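Local coordinates for protein chloride intracellular channel exc-4 (PDB 2YV9) that may insert into membranes to form chloride channels and is required to control the lumen size of the growing excretory canal in Caenorhabditis elegans, at residues G211-I214 / P215-F218. Residues are numbered along the deposited sequence; the frame is centred on the assembly and turned at random.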
loop_
_atom_site.group_PDB
_atom_site.type_symbol
_atom_site.label_atom_id
_atom_site.label_comp_id
_atom_site.label_asym_id
_atom_site.label_seq_id
_atom_site.Cartn_x
_atom_site.Cartn_y
_atom_site.Cartn_z
ATOM N N GLY A 211 -11.306 26.261 -9.621
ATOM C CA GLY A 211 -11.725 27.668 -9.557
ATOM C C GLY A 211 -11.558 28.326 -8.191
ATOM O O GLY A 211 -12.322 29.205 -7.832
ATOM N N PHE A 212 -10.494 27.964 -7.457
ATOM C CA PHE A 212 -10.282 28.524 -6.138
ATOM C C PHE A 212 -8.815 28.372 -5.733
ATOM O O PHE A 212 -8.107 27.509 -6.234
ATOM C CB PHE A 212 -11.231 27.882 -5.109
ATOM C CG PHE A 212 -10.826 26.492 -4.663
ATOM C CD1 PHE A 212 -9.999 26.311 -3.555
ATOM C CD2 PHE A 212 -11.283 25.363 -5.333
ATOM C CE1 PHE A 212 -9.613 25.058 -3.124
ATOM C CE2 PHE A 212 -10.900 24.091 -4.920
ATOM C CZ PHE A 212 -10.090 23.928 -3.797
ATOM N N ASP A 213 -8.382 29.258 -4.831
ATOM C CA ASP A 213 -7.062 29.158 -4.213
ATOM C C ASP A 213 -7.290 28.869 -2.727
ATOM O O ASP A 213 -8.415 28.988 -2.198
ATOM C CB ASP A 213 -6.303 30.476 -4.356
ATOM C CG ASP A 213 -4.783 30.309 -4.290
ATOM O OD1 ASP A 213 -4.272 29.194 -4.087
ATOM O OD2 ASP A 213 -4.096 31.327 -4.520
ATOM N N ILE A 214 -6.210 28.457 -2.079
ATOM C CA ILE A 214 -6.243 28.182 -0.646
ATOM C C ILE A 214 -6.403 29.585 -0.041
ATOM O O ILE A 214 -5.665 30.477 -0.429
ATOM C CB ILE A 214 -4.939 27.490 -0.200
ATOM C CG1 ILE A 214 -4.845 26.039 -0.693
ATOM C CG2 ILE A 214 -4.781 27.561 1.346
ATOM C CD1 ILE A 214 -3.520 25.427 -0.462
ATOM N N PRO A 215 -7.426 29.819 0.823
ATOM C CA PRO A 215 -7.700 31.210 1.196
ATOM C C PRO A 215 -6.497 31.998 1.688
ATOM O O PRO A 215 -5.718 31.501 2.518
ATOM C CB PRO A 215 -8.773 31.077 2.260
ATOM C CG PRO A 215 -9.528 29.801 1.876
ATOM C CD PRO A 215 -8.450 28.896 1.340
ATOM N N HIS A 216 -6.345 33.223 1.199
ATOM C CA HIS A 216 -5.143 34.040 1.442
ATOM C C HIS A 216 -5.020 34.579 2.881
ATOM O O HIS A 216 -3.957 35.029 3.312
ATOM C CB HIS A 216 -5.144 35.184 0.409
ATOM C CG HIS A 216 -4.899 34.708 -0.980
ATOM N ND1 HIS A 216 -4.726 35.563 -2.050
ATOM C CD2 HIS A 216 -4.806 33.448 -1.486
ATOM C CE1 HIS A 216 -4.508 34.856 -3.141
ATOM N NE2 HIS A 216 -4.545 33.573 -2.833
ATOM N N ASN A 217 -6.106 34.521 3.627
ATOM C CA ASN A 217 -6.098 34.998 5.019
ATOM C C ASN A 217 -5.528 33.964 5.996
ATOM O O ASN A 217 -5.298 34.274 7.164
ATOM C CB ASN A 217 -7.496 35.449 5.436
ATOM C CG ASN A 217 -8.480 34.310 5.547
ATOM O OD1 ASN A 217 -8.683 33.570 4.608
ATOM N ND2 ASN A 217 -9.116 34.183 6.703
ATOM N N PHE A 218 -5.302 32.729 5.534
ATOM C CA PHE A 218 -4.743 31.672 6.367
ATOM C C PHE A 218 -3.204 31.772 6.374
ATOM O O PHE A 218 -2.468 30.975 5.756
ATOM C CB PHE A 218 -5.174 30.306 5.853
ATOM C CG PHE A 218 -6.657 30.075 5.874
ATOM C CD1 PHE A 218 -7.524 30.838 6.666
ATOM C CD2 PHE A 218 -7.196 29.063 5.092
ATOM C CE1 PHE A 218 -8.889 30.598 6.642
ATOM C CE2 PHE A 218 -8.534 28.783 5.100
ATOM C CZ PHE A 218 -9.399 29.547 5.852
#
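Asp213 and His216 are joined by a His-carboxylate hydrogen bond in the loop that links helix 190-210 to helix 219-228 of this GST-fold protein; just beyond Asp213, a type I beta turn from Pro215 to Phe218 brings the chain to the N-cap of the second helix. From CB, which lies 3.9 Å from His216 NE2, the aspartate side chain runs with CG anti to the backbone N (chi1 -156°), and the carboxylate then splits its work between two oxygens. OD1 forms a salt bridge with Arg203 of the preceding helix and takes a weak hydrogen bond from the Ile214 N-H. OD2 accepts the N-H of His216 NE2 at 2.8 Å in a nearly straight bond (175°). The acceptor lies in the imidazole plane, as suits a ring N-H, yet the donor comes from well above the carboxylate plane, the two groups being turned 80° against each other. An aspartate suits this place because its short carboxylate gives one oxygen to the arginine and the neighbouring backbone N-H and the other to the histidine; an alanine here would probably leave the Arg203 charge without this carboxylate and set the His216 ring freer to turn. Between these partners, Ile214 packs its buried side chain against Leu221 and Ile225 of helix 219-228, while its CG2 touches Pro215 CD at 3.9 Å. Proline fits the first position of the turn, where its ring restrains phi and no N-H is needed. Its carbonyl O accepts the Phe218 N-H at 3.3 Å, closing the turn, and its CB sits 3.6 Å above the plane of the Phe218 ring, displaced toward the rim. Beside the imidazole, His216 CD2 meets Ile214 O edge-on at 3.3 Å, and that same oxygen accepts a hydrogen bond from Trp222 NE1.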